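PDB 5VQE: beta-glucoside phosphorylase BglX from Unidentified, which probably cleaves beta-glucosides with phosphate as glucosyl acceptor, acting as a phosphorylase of glycoside hydrolase family 3. Local coordinates for residues D198-R203 with N212-D217; K55-G60 with E324-L329; V131-G136 with W186-T191; S429-F434 with V445-E450. One frame throughout, in Å; residues are numbered along the deposited sequence.

Contact 1. Residues D198-R203 with N212-D217; sequences DGVDYR and NNLSAD
Asn212 OD1, lying 3.7 Å from Val200 CG2, accepts hydrogen bonds from Gln245 NE2 and, weakly, from Leu214 N at 3.4 Å. The ND2 of Asn212 binds Gly197 O, so both ends of the amide are committed and its rotation is fixed. The pair sits in the TIM-barrel domain of family 3, where the loop after strand 191-195 folds back beside the residues leading into helix 216-232; that loop carries Gln205, which with His194 of the strand lines the pocket of the bound 2-fluoroglucose. Val200 carries the packing: its CB and CG2 cross the Asn212 amide at about a right angle, and CG2 also reaches Leu214 CG (3.9 Å). CG1, anti to the backbone N (chi1 178°), comes to 3.1 Å from Asn213 OD1, a tight approach. With an alanine here instead of Asn212, Gln245 NE2 and Gly197 O would probably each lose a partner, and Val200 CG2 would face a gap. One water ties the segments together, donating to Asn213 OD1 and, weakly, to Val200 O. Farther along the loop, Arg203 grips Asp201 side-on, NE to OD1 (3.0 Å) and NH2 to OD2.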
loop_
_atom_site.group_PDB
_atom_site.type_symbol
_atom_site.label_atom_id
_atom_site.label_comp_id
_atom_site.label_asym_id
_atom_site.label_seq_id
_atom_site.Cartn_x
_atom_site.Cartn_y
_atom_site.Cartn_z
ATOM N N ASP A 198 9.822 6.457 2.045
ATOM C CA ASP A 198 9.136 6.866 3.253
ATOM C C ASP A 198 9.650 6.060 4.447
ATOM O O ASP A 198 10.329 5.034 4.304
ATOM C CB ASP A 198 7.625 6.706 3.106
ATOM C CG ASP A 198 6.858 7.791 3.844
ATOM O OD1 ASP A 198 7.416 8.350 4.818
ATOM O OD2 ASP A 198 5.719 8.107 3.438
ATOM N N GLY A 199 9.329 6.550 5.644
ATOM C CA GLY A 199 9.620 5.850 6.877
ATOM C C GLY A 199 10.652 6.503 7.774
ATOM O O GLY A 199 10.838 6.032 8.902
ATOM N N VAL A 200 11.343 7.549 7.318
ATOM C CA VAL A 200 12.279 8.286 8.169
ATOM C C VAL A 200 11.561 9.391 8.932
ATOM O O VAL A 200 11.663 9.490 10.156
ATOM C CB VAL A 200 13.434 8.851 7.310
ATOM C CG1 VAL A 200 14.394 9.665 8.151
ATOM C CG2 VAL A 200 14.185 7.718 6.616
ATOM N N ASP A 201 10.827 10.224 8.203
ATOM C CA ASP A 201 9.956 11.237 8.770
ATOM C C ASP A 201 8.816 10.568 9.542
ATOM O O ASP A 201 8.607 9.352 9.465
ATOM C CB ASP A 201 9.410 12.118 7.644
ATOM C CG ASP A 201 9.079 13.532 8.091
ATOM O OD1 ASP A 201 8.880 13.761 9.309
ATOM O OD2 ASP A 201 9.003 14.416 7.199
ATOM N N TYR A 202 8.068 11.378 10.298
ATOM C CA TYR A 202 6.864 10.924 10.993
ATOM C C TYR A 202 5.600 11.548 10.412
ATOM O O TYR A 202 4.535 11.494 11.039
ATOM C CB TYR A 202 6.949 11.221 12.494
ATOM C CG TYR A 202 7.182 12.672 12.852
ATOM C CD1 TYR A 202 8.442 13.238 12.732
ATOM C CD2 TYR A 202 6.145 13.474 13.327
ATOM C CE1 TYR A 202 8.670 14.564 13.060
ATOM C CE2 TYR A 202 6.364 14.805 13.660
ATOM C CZ TYR A 202 7.633 15.342 13.526
ATOM O OH TYR A 202 7.876 16.660 13.851
ATOM N N ARG A 203 5.691 12.128 9.222
ATOM C CA ARG A 203 4.595 12.884 8.649
ATOM C C ARG A 203 4.195 12.301 7.297
ATOM O O ARG A 203 4.950 11.557 6.663
ATOM C CB ARG A 203 4.986 14.368 8.555
ATOM C CG ARG A 203 5.243 14.970 9.944
ATOM C CD ARG A 203 5.945 16.321 9.900
ATOM N NE ARG A 203 7.237 16.252 9.224
ATOM C CZ ARG A 203 7.946 17.316 8.850
ATOM N NH1 ARG A 203 7.486 18.541 9.082
ATOM N NH2 ARG A 203 9.102 17.159 8.222
ATOM N N ASN A 212 12.928 12.718 3.975
ATOM C CA ASN A 212 13.897 11.680 4.326
ATOM C C ASN A 212 15.220 12.397 4.590
ATOM O O ASN A 212 15.896 12.842 3.659
ATOM C CB ASN A 212 13.989 10.660 3.192
ATOM C CG ASN A 212 14.910 9.500 3.500
ATOM O OD1 ASN A 212 15.971 9.666 4.096
ATOM N ND2 ASN A 212 14.506 8.303 3.076
ATOM N N ASN A 213 15.576 12.555 5.868
ATOM C CA ASN A 213 16.684 13.420 6.258
ATOM C C ASN A 213 17.939 12.641 6.642
ATOM O O ASN A 213 18.841 13.193 7.288
ATOM C CB ASN A 213 16.252 14.342 7.401
ATOM C CG ASN A 213 16.013 13.603 8.698
ATOM O OD1 ASN A 213 15.519 12.477 8.709
ATOM N ND2 ASN A 213 16.364 14.239 9.810
ATOM N N LEU A 214 18.015 11.371 6.263
ATOM C CA LEU A 214 19.256 10.629 6.421
ATOM C C LEU A 214 20.382 11.349 5.683
ATOM O O LEU A 214 20.155 12.087 4.719
ATOM C CB LEU A 214 19.095 9.203 5.889
ATOM C CG LEU A 214 18.053 8.306 6.576
ATOM C CD1 LEU A 214 17.990 6.938 5.890
ATOM C CD2 LEU A 214 18.360 8.131 8.061
ATOM N N SER A 215 21.606 11.154 6.159
ATOM C CA SER A 215 22.759 11.575 5.387
ATOM C C SER A 215 22.760 10.841 4.053
ATOM O O SER A 215 22.111 9.804 3.885
ATOM C CB SER A 215 24.047 11.289 6.147
ATOM O OG SER A 215 24.308 9.901 6.179
ATOM N N ALA A 216 23.482 11.400 3.084
ATOM C CA ALA A 216 23.586 10.734 1.791
ATOM C C ALA A 216 24.114 9.316 1.956
ATOM O O ALA A 216 23.570 8.373 1.369
ATOM C CB ALA A 216 24.479 11.535 0.850
ATOM N N ASP A 217 25.157 9.143 2.776
ATOM C CA ASP A 217 25.724 7.813 3.004
ATOM C C ASP A 217 24.726 6.898 3.702
ATOM O O ASP A 217 24.574 5.730 3.326
ATOM C CB ASP A 217 27.006 7.913 3.834
ATOM C CG ASP A 217 28.216 8.348 3.012
ATOM O OD1 ASP A 217 28.130 8.368 1.764
ATOM O OD2 ASP A 217 29.263 8.669 3.620
HETATM O O HOH W 1 13.122 12.020 10.548
#

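Contact 2. Residues K55-G60 with E324-L329; sequences KHFLPG and EDFKAL
Phe57 and Phe326 meet as near-parallel rings that have slid apart. Their planes are 24° from each other and their centroids 5.2 Å apart, so overlap is slight, and the side chains run past each other in opposite directions. The rings come nearest at Phe57 CD1 and Phe326 CD1 (3.7 Å); the same Phe57 CD1 also nears the Phe326 CB methylene.

The closer interaction is a CH-pi contact. Phe57 CB stands over the face of the Phe326 ring, 3.7 Å from its centroid and 17° off the normal. With Phe57 CG set between its own backbone N and carbonyl carbon, the Phe57 ring is turned beside Phe326 while CB stays over the face; Phe326 has CG anti to the backbone N (chi1 -169°), reaching out from its helix to lie beneath that methylene.

These contacts belong to the TIM-barrel domain and join the loop between strands 38-42 and 61-64 to helix 322-335. Ile38, on the first of those strands, is touched by both rings, and Pro322 by Phe57, so the aromatic pair lies between the helix and the first strand.

Polar groups contribute little directly. No hydrogen bond crosses between the segments, but the backbone O of His56 also sits over a face of the Phe326 ring, 3.9 Å from Phe326 CD2.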
loop_
_atom_site.group_PDB
_atom_site.type_symbol
_atom_site.label_atom_id
_atom_site.label_comp_id
_atom_site.label_asym_id
_atom_site.label_seq_id
_atom_site.Cartn_x
_atom_site.Cartn_y
_atom_site.Cartn_z
ATOM N N LYS A 55 -12.756 12.605 -21.966
ATOM C CA LYS A 55 -13.440 13.786 -22.494
ATOM C C LYS A 55 -12.479 14.909 -22.865
ATOM O O LYS A 55 -12.779 15.698 -23.766
ATOM C CB LYS A 55 -14.448 14.326 -21.475
ATOM C CG LYS A 55 -15.378 13.287 -20.893
ATOM N N HIS A 56 -11.348 15.027 -22.168
ATOM C CA HIS A 56 -10.460 16.164 -22.340
ATOM C C HIS A 56 -9.141 15.793 -22.986
ATOM O O HIS A 56 -8.396 16.689 -23.398
ATOM C CB HIS A 56 -10.202 16.816 -20.979
ATOM C CG HIS A 56 -11.457 17.135 -20.231
ATOM N ND1 HIS A 56 -12.251 18.219 -20.542
ATOM C CD2 HIS A 56 -12.070 16.501 -19.205
ATOM C CE1 HIS A 56 -13.292 18.245 -19.731
ATOM N NE2 HIS A 56 -13.205 17.217 -18.907
ATOM N N PHE A 57 -8.838 14.506 -23.069
ATOM C CA PHE A 57 -7.611 13.984 -23.646
ATOM C C PHE A 57 -7.748 12.471 -23.652
ATOM O O PHE A 57 -8.689 11.915 -23.080
ATOM C CB PHE A 57 -6.379 14.428 -22.853
ATOM C CG PHE A 57 -6.507 14.218 -21.371
ATOM C CD1 PHE A 57 -6.853 15.269 -20.543
ATOM C CD2 PHE A 57 -6.290 12.970 -20.811
ATOM C CE1 PHE A 57 -6.975 15.087 -19.183
ATOM C CE2 PHE A 57 -6.407 12.778 -19.456
ATOM C CZ PHE A 57 -6.756 13.840 -18.635
ATOM N N LEU A 58 -6.796 11.809 -24.297
ATOM C CA LEU A 58 -6.806 10.352 -24.369
ATOM C C LEU A 58 -5.727 9.806 -23.440
ATOM O O LEU A 58 -4.530 9.876 -23.770
ATOM C CB LEU A 58 -6.584 9.888 -25.812
ATOM C CG LEU A 58 -7.641 10.453 -26.788
ATOM C CD1 LEU A 58 -7.345 10.061 -28.245
ATOM C CD2 LEU A 58 -9.069 10.036 -26.404
ATOM N N PRO A 59 -6.086 9.276 -22.270
ATOM C CA PRO A 59 -5.067 8.958 -21.263
ATOM C C PRO A 59 -4.271 7.717 -21.622
ATOM O O PRO A 59 -4.686 6.878 -22.427
ATOM C CB PRO A 59 -5.882 8.737 -19.984
ATOM C CG PRO A 59 -7.201 8.252 -20.467
ATOM C CD PRO A 59 -7.445 8.983 -21.777
ATOM N N GLY A 60 -3.108 7.600 -20.985
ATOM C CA GLY A 60 -2.259 6.440 -21.190
ATOM C C GLY A 60 -2.598 5.291 -20.257
ATOM O O GLY A 60 -2.248 4.142 -20.542
ATOM N N GLU A 324 -7.614 21.966 -16.952
ATOM C CA GLU A 324 -6.500 22.832 -16.594
ATOM C C GLU A 324 -5.175 22.083 -16.658
ATOM O O GLU A 324 -4.185 22.603 -17.184
ATOM C CB GLU A 324 -6.729 23.401 -15.197
ATOM C CG GLU A 324 -5.516 24.079 -14.592
ATOM C CD GLU A 324 -5.848 24.813 -13.308
ATOM O OE1 GLU A 324 -6.137 24.140 -12.293
ATOM O OE2 GLU A 324 -5.838 26.061 -13.318
ATOM N N ASP A 325 -5.141 20.858 -16.129
ATOM C CA ASP A 325 -3.906 20.086 -16.116
ATOM C C ASP A 325 -3.417 19.801 -17.529
ATOM O O ASP A 325 -2.220 19.920 -17.814
ATOM C CB ASP A 325 -4.114 18.784 -15.344
ATOM C CG ASP A 325 -4.201 19.007 -13.843
ATOM O OD1 ASP A 325 -4.041 20.167 -13.392
ATOM O OD2 ASP A 325 -4.421 18.013 -13.116
ATOM N N PHE A 326 -4.326 19.433 -18.430
ATOM C CA PHE A 326 -3.903 19.139 -19.793
ATOM C C PHE A 326 -3.429 20.402 -20.495
ATOM O O PHE A 326 -2.429 20.375 -21.221
ATOM C CB PHE A 326 -5.035 18.481 -20.578
ATOM C CG PHE A 326 -4.594 17.909 -21.890
ATOM C CD1 PHE A 326 -3.770 16.803 -21.923
ATOM C CD2 PHE A 326 -4.992 18.480 -23.090
ATOM C CE1 PHE A 326 -3.346 16.263 -23.128
ATOM C CE2 PHE A 326 -4.578 17.942 -24.305
ATOM C CZ PHE A 326 -3.755 16.836 -24.323
ATOM N N LYS A 327 -4.132 21.518 -20.282
ATOM C CA LYS A 327 -3.685 22.795 -20.820
ATOM C C LYS A 327 -2.300 23.158 -20.301
ATOM O O LYS A 327 -1.476 23.696 -21.048
ATOM C CB LYS A 327 -4.703 23.881 -20.475
ATOM C CG LYS A 327 -4.233 25.302 -20.712
ATOM C CD LYS A 327 -5.420 26.274 -20.639
ATOM C CE LYS A 327 -4.976 27.735 -20.604
ATOM N NZ LYS A 327 -6.109 28.654 -20.283
ATOM N N ALA A 328 -2.021 22.874 -19.022
ATOM C CA ALA A 328 -0.686 23.135 -18.484
ATOM C C ALA A 328 0.372 22.323 -19.218
ATOM O O ALA A 328 1.479 22.814 -19.479
ATOM C CB ALA A 328 -0.644 22.822 -16.989
ATOM N N LEU A 329 0.060 21.071 -19.550
ATOM C CA LEU A 329 1.006 20.259 -20.305
ATOM C C LEU A 329 1.172 20.784 -21.726
ATOM O O LEU A 329 2.290 20.839 -22.245
ATOM C CB LEU A 329 0.546 18.800 -20.322
ATOM C CG LEU A 329 0.680 18.036 -19.005
ATOM C CD1 LEU A 329 -0.038 16.703 -19.142
ATOM C CD2 LEU A 329 2.121 17.828 -18.626
#

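Contact 3. Residues V131-G136 with W186-T191; sequences VCASEG and WGVLTT
The indole of Trp186 lies flat against one turn of helix 122-138, with Ser134 over one face. Ser134 CB stands 3.8 Å from the centroid of the five-membered ring and 16° off its normal, a CH-pi contact. OG, placed anti to the backbone N (chi1 178°), extends from there across the six-membered ring, 3.7 Å from CZ2 of Trp186. The indole NE1 donates to Glu130 OE1 one turn back on the same helix, which limits how the ring can turn. Ala133 CB points at the loop and fits between two residues, 3.6 Å from Trp186 CB and 3.8 Å from Val188 CG2. Gly187, at a positive phi of 72°, makes the turn that brings Trp186 and Val188 to the same methyl. An alanine at Trp186 would probably leave Glu130 OE1 without its indole donor and strip the cover from Ser134. No hydrogen bond joins the two segments; the contact is van der Waals and CH-pi. In the family 3 TIM barrel this seats a barrel helix on the loop from helix 169-184 into strand 191-195, which carries Lys193 and His194 of the glucose pocket; the Val188 side chain is about 13 Å from the bound fluoroglucose.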
loop_
_atom_site.group_PDB
_atom_site.type_symbol
_atom_site.label_atom_id
_atom_site.label_comp_id
_atom_site.label_asym_id
_atom_site.label_seq_id
_atom_site.Cartn_x
_atom_site.Cartn_y
_atom_site.Cartn_z
ATOM N N VAL A 131 -2.025 -13.735 -5.199
ATOM C CA VAL A 131 -3.435 -13.391 -5.014
ATOM C C VAL A 131 -3.729 -12.042 -5.648
ATOM O O VAL A 131 -4.731 -11.868 -6.351
ATOM C CB VAL A 131 -3.824 -13.400 -3.526
ATOM C CG1 VAL A 131 -5.285 -12.965 -3.358
ATOM C CG2 VAL A 131 -3.616 -14.777 -2.935
ATOM N N CYS A 132 -2.863 -11.059 -5.400
ATOM C CA CYS A 132 -3.086 -9.734 -5.965
ATOM C C CYS A 132 -3.187 -9.802 -7.482
ATOM O O CYS A 132 -4.131 -9.277 -8.084
ATOM C CB CYS A 132 -1.958 -8.786 -5.563
ATOM S SG CYS A 132 -1.777 -8.472 -3.789
ATOM N N ALA A 133 -2.209 -10.437 -8.117
ATOM C CA ALA A 133 -2.140 -10.450 -9.567
ATOM C C ALA A 133 -3.151 -11.420 -10.164
ATOM O O ALA A 133 -3.742 -11.136 -11.216
ATOM C CB ALA A 133 -0.721 -10.799 -10.008
ATOM N N SER A 134 -3.364 -12.563 -9.511
ATOM C CA SER A 134 -4.349 -13.518 -10.004
ATOM C C SER A 134 -5.740 -12.901 -10.021
ATOM O O SER A 134 -6.451 -12.968 -11.032
ATOM C CB SER A 134 -4.332 -14.784 -9.147
ATOM O OG SER A 134 -5.312 -15.693 -9.603
ATOM N N GLU A 135 -6.149 -12.290 -8.907
ATOM C CA GLU A 135 -7.486 -11.706 -8.839
ATOM C C GLU A 135 -7.570 -10.423 -9.657
ATOM O O GLU A 135 -8.565 -10.186 -10.353
ATOM C CB GLU A 135 -7.861 -11.478 -7.374
ATOM C CG GLU A 135 -7.844 -12.791 -6.583
ATOM C CD GLU A 135 -8.542 -12.715 -5.248
ATOM O OE1 GLU A 135 -8.860 -11.593 -4.799
ATOM O OE2 GLU A 135 -8.785 -13.790 -4.650
ATOM N N GLY A 136 -6.518 -9.606 -9.630
ATOM C CA GLY A 136 -6.512 -8.403 -10.445
ATOM C C GLY A 136 -6.579 -8.701 -11.932
ATOM O O GLY A 136 -7.356 -8.088 -12.664
ATOM N N TRP A 186 1.491 -13.919 -13.199
ATOM C CA TRP A 186 0.179 -13.601 -13.741
ATOM C C TRP A 186 0.208 -12.418 -14.701
ATOM O O TRP A 186 -0.849 -11.877 -15.035
ATOM C CB TRP A 186 -0.805 -13.363 -12.591
ATOM C CG TRP A 186 -1.028 -14.613 -11.797
ATOM C CD1 TRP A 186 -0.357 -15.002 -10.675
ATOM C CD2 TRP A 186 -1.965 -15.654 -12.083
ATOM N NE1 TRP A 186 -0.823 -16.218 -10.241
ATOM C CE2 TRP A 186 -1.809 -16.641 -11.092
ATOM C CE3 TRP A 186 -2.923 -15.848 -13.086
ATOM C CZ2 TRP A 186 -2.579 -17.801 -11.066
ATOM C CZ3 TRP A 186 -3.683 -17.006 -13.060
ATOM C CH2 TRP A 186 -3.505 -17.965 -12.060
ATOM N N GLY A 187 1.387 -12.023 -15.175
ATOM C CA GLY A 187 1.473 -11.028 -16.230
ATOM C C GLY A 187 1.133 -9.622 -15.791
ATOM O O GLY A 187 0.665 -8.818 -16.606
ATOM N N VAL A 188 1.356 -9.301 -14.520
ATOM C CA VAL A 188 1.017 -7.998 -13.965
ATOM C C VAL A 188 2.309 -7.266 -13.635
ATOM O O VAL A 188 3.169 -7.796 -12.923
ATOM C CB VAL A 188 0.120 -8.140 -12.724
ATOM C CG1 VAL A 188 -0.076 -6.793 -12.029
ATOM C CG2 VAL A 188 -1.235 -8.732 -13.126
ATOM N N LEU A 189 2.437 -6.052 -14.152
ATOM C CA LEU A 189 3.582 -5.209 -13.851
ATOM C C LEU A 189 3.569 -4.797 -12.382
ATOM O O LEU A 189 2.508 -4.588 -11.784
ATOM C CB LEU A 189 3.560 -3.966 -14.736
ATOM C CG LEU A 189 3.511 -4.161 -16.252
ATOM C CD1 LEU A 189 3.299 -2.817 -16.962
ATOM C CD2 LEU A 189 4.770 -4.832 -16.753
ATOM N N THR A 190 4.761 -4.667 -11.800
ATOM C CA THR A 190 4.900 -4.206 -10.426
ATOM C C THR A 190 5.524 -2.815 -10.369
ATOM O O THR A 190 6.114 -2.324 -11.338
ATOM C CB THR A 190 5.747 -5.171 -9.588
ATOM O OG1 THR A 190 7.109 -5.123 -10.024
ATOM C CG2 THR A 190 5.211 -6.594 -9.682
ATOM N N THR A 191 5.381 -2.192 -9.196
ATOM C CA THR A 191 5.777 -0.806 -8.950
ATOM C C THR A 191 6.448 -0.743 -7.591
ATOM O O THR A 191 5.774 -0.914 -6.572
ATOM C CB THR A 191 4.562 0.122 -8.948
ATOM O OG1 THR A 191 3.738 -0.156 -10.081
ATOM C CG2 THR A 191 4.987 1.607 -8.962
#

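Contact 4. Residues S429-F434 with V445-E450; sequences SEARLF and VHWFEE
Trp447 pushes the outer corner of its six-membered ring, CH2, against the helix backbone at Ala431 and Arg432, reaching 3.7 Å from Ala431 O. The two segments belong to a beta-alpha-beta unit, in which strand 412-419 leads through helix 429-441 into strand 444-447, the edge strand of a six-stranded mixed sheet; the contact packs the last strand on the helix that precedes it. Arg432 N lies at the ring edge, near its plane, 4.0 Å from Trp447 CH2, and Ala431 CB is 4.1 Å from the same atom. Trp447 CG is anti to the carbonyl carbon (chi1 -60°), which sends the indole from the strand to the helix. Beside it passes Arg432, its chain extended from CG to NE and crossing the indole at about a right angle. The touch there is by the aliphatic part, CG to Trp447 CZ2 at 4.2 Å, with the guanidinium plane turned 85° from that of the ring. Tyr427 stacks on Trp447, and Lys435 makes a cation-pi contact with it while also bonding Val445 O. At the end of the strand the chain turns into a short 3-10 segment, where Glu450 N donates to Trp447 O. The side chain returns the bond: Glu450 OE1 accepts from Trp447 N at 2.9 Å on the anti side of the carboxylate, 29° out of its plane.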
loop_
_atom_site.group_PDB
_atom_site.type_symbol
_atom_site.label_atom_id
_atom_site.label_comp_id
_atom_site.label_asym_id
_atom_site.label_seq_id
_atom_site.Cartn_x
_atom_site.Cartn_y
_atom_site.Cartn_z
ATOM N N SER A 429 -17.159 -5.338 12.067
ATOM C CA SER A 429 -17.609 -6.692 11.775
ATOM C C SER A 429 -16.643 -7.726 12.345
ATOM O O SER A 429 -17.064 -8.752 12.890
ATOM C CB SER A 429 -17.764 -6.869 10.264
ATOM O OG SER A 429 -18.208 -8.177 9.957
ATOM N N GLU A 430 -15.339 -7.464 12.257
ATOM C CA GLU A 430 -14.374 -8.453 12.717
ATOM C C GLU A 430 -14.358 -8.559 14.237
ATOM O O GLU A 430 -14.059 -9.631 14.779
ATOM C CB GLU A 430 -12.984 -8.112 12.187
ATOM C CG GLU A 430 -12.808 -8.386 10.704
ATOM C CD GLU A 430 -13.514 -7.381 9.829
ATOM O OE1 GLU A 430 -13.782 -6.251 10.291
ATOM O OE2 GLU A 430 -13.810 -7.734 8.671
ATOM N N ALA A 431 -14.662 -7.463 14.941
ATOM C CA ALA A 431 -14.752 -7.531 16.395
ATOM C C ALA A 431 -16.030 -8.234 16.834
ATOM O O ALA A 431 -16.028 -8.925 17.859
ATOM C CB ALA A 431 -14.675 -6.133 17.006
ATOM N N ARG A 432 -17.126 -8.064 16.084
ATOM C CA ARG A 432 -18.336 -8.840 16.349
ATOM C C ARG A 432 -18.061 -10.329 16.191
ATOM O O ARG A 432 -18.453 -11.142 17.038
ATOM C CB ARG A 432 -19.463 -8.415 15.407
ATOM C CG ARG A 432 -20.071 -7.047 15.688
ATOM C CD ARG A 432 -21.349 -6.861 14.859
ATOM N NE ARG A 432 -21.890 -5.505 14.936
ATOM C CZ ARG A 432 -22.662 -5.046 15.921
ATOM N NH1 ARG A 432 -22.994 -5.824 16.945
ATOM N NH2 ARG A 432 -23.103 -3.794 15.882
ATOM N N LEU A 433 -17.379 -10.706 15.108
ATOM C CA LEU A 433 -17.002 -12.104 14.926
ATOM C C LEU A 433 -16.187 -12.596 16.111
ATOM O O LEU A 433 -16.487 -13.646 16.696
ATOM C CB LEU A 433 -16.216 -12.273 13.622
ATOM C CG LEU A 433 -15.687 -13.693 13.377
ATOM C CD1 LEU A 433 -16.844 -14.685 13.219
ATOM C CD2 LEU A 433 -14.757 -13.733 12.171
ATOM N N PHE A 434 -15.144 -11.845 16.477
ATOM C CA PHE A 434 -14.305 -12.214 17.612
ATOM C C PHE A 434 -15.148 -12.389 18.870
ATOM O O PHE A 434 -14.984 -13.367 19.611
ATOM C CB PHE A 434 -13.219 -11.146 17.814
ATOM C CG PHE A 434 -12.253 -11.449 18.927
ATOM C CD1 PHE A 434 -11.269 -12.411 18.770
ATOM C CD2 PHE A 434 -12.304 -10.742 20.119
ATOM C CE1 PHE A 434 -10.371 -12.679 19.778
ATOM C CE2 PHE A 434 -11.419 -11.010 21.133
ATOM C CZ PHE A 434 -10.441 -11.982 20.966
ATOM N N VAL A 445 -19.312 -12.539 27.419
ATOM C CA VAL A 445 -18.606 -11.390 26.860
ATOM C C VAL A 445 -19.585 -10.247 26.668
ATOM O O VAL A 445 -20.552 -10.377 25.907
ATOM C CB VAL A 445 -17.924 -11.728 25.525
ATOM C CG1 VAL A 445 -17.022 -10.562 25.079
ATOM C CG2 VAL A 445 -17.113 -13.000 25.648
ATOM N N HIS A 446 -19.325 -9.122 27.338
ATOM C CA HIS A 446 -20.055 -7.885 27.116
ATOM C C HIS A 446 -19.122 -6.835 26.532
ATOM O O HIS A 446 -17.919 -6.825 26.813
ATOM C CB HIS A 446 -20.655 -7.327 28.412
ATOM C CG HIS A 446 -21.745 -8.167 28.995
ATOM N ND1 HIS A 446 -21.496 -9.259 29.796
ATOM C CD2 HIS A 446 -23.092 -8.069 28.900
ATOM C CE1 HIS A 446 -22.643 -9.799 30.169
ATOM N NE2 HIS A 446 -23.626 -9.096 29.638
ATOM N N TRP A 447 -19.685 -5.955 25.714
ATOM C CA TRP A 447 -18.946 -4.786 25.264
ATOM C C TRP A 447 -18.757 -3.812 26.425
ATOM O O TRP A 447 -19.588 -3.733 27.334
ATOM C CB TRP A 447 -19.685 -4.060 24.144
ATOM C CG TRP A 447 -19.973 -4.829 22.874
ATOM C CD1 TRP A 447 -21.197 -5.254 22.441
ATOM C CD2 TRP A 447 -19.038 -5.197 21.850
ATOM N NE1 TRP A 447 -21.079 -5.880 21.222
ATOM C CE2 TRP A 447 -19.765 -5.857 20.838
ATOM C CE3 TRP A 447 -17.658 -5.046 21.697
ATOM C CZ2 TRP A 447 -19.160 -6.366 19.694
ATOM C CZ3 TRP A 447 -17.059 -5.553 20.556
ATOM C CH2 TRP A 447 -17.809 -6.205 19.572
ATOM N N PHE A 448 -17.668 -3.042 26.365
ATOM C CA PHE A 448 -17.412 -2.014 27.371
ATOM C C PHE A 448 -18.623 -1.119 27.575
ATOM O O PHE A 448 -18.928 -0.712 28.702
ATOM C CB PHE A 448 -16.220 -1.162 26.946
ATOM C CG PHE A 448 -15.827 -0.112 27.950
ATOM C CD1 PHE A 448 -16.220 1.206 27.788
ATOM C CD2 PHE A 448 -15.063 -0.445 29.052
ATOM C CE1 PHE A 448 -15.854 2.176 28.712
ATOM C CE2 PHE A 448 -14.702 0.512 29.979
ATOM C CZ PHE A 448 -15.096 1.828 29.805
ATOM N N GLU A 449 -19.307 -0.782 26.484
ATOM C CA GLU A 449 -20.407 0.163 26.532
ATOM C C GLU A 449 -21.627 -0.392 27.261
ATOM O O GLU A 449 -22.499 0.392 27.652
ATOM C CB GLU A 449 -20.778 0.574 25.102
ATOM C CG GLU A 449 -19.706 1.426 24.376
ATOM C CD GLU A 449 -18.426 0.660 24.014
ATOM O OE1 GLU A 449 -18.492 -0.556 23.722
ATOM O OE2 GLU A 449 -17.343 1.288 24.023
ATOM N N GLU A 450 -21.692 -1.707 27.486
ATOM C CA GLU A 450 -22.879 -2.352 28.032
ATOM C C GLU A 450 -22.884 -2.467 29.546
ATOM O O GLU A 450 -23.926 -2.812 30.112
ATOM C CB GLU A 450 -23.023 -3.770 27.469
ATOM C CG GLU A 450 -23.233 -3.854 25.989
ATOM C CD GLU A 450 -23.480 -5.280 25.534
ATOM O OE1 GLU A 450 -22.624 -6.159 25.790
ATOM O OE2 GLU A 450 -24.546 -5.519 24.930
#

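Contacts 1, 2 and 3 belong to the TIM-barrel domain, and contact 4 to the alpha/beta domain built on the six-stranded mixed sheet. Along the chain contact 2 closes a long loop that encloses contact 3 and then contact 1; contact 4 follows after all of these. Contacts 3 and 1 flank strand 191-195, contact 3 using the loop that enters it and contact 1 the loop that leaves it, yet their centres are about 30 Å apart. Contact 2 lies about 28 Å from contact 3 and about 49 Å from contact 4, centre to centre. None touches another, so each packs a separate region, with contacts 1 and 3 adjoining the strand that contributes to the sugar pocket.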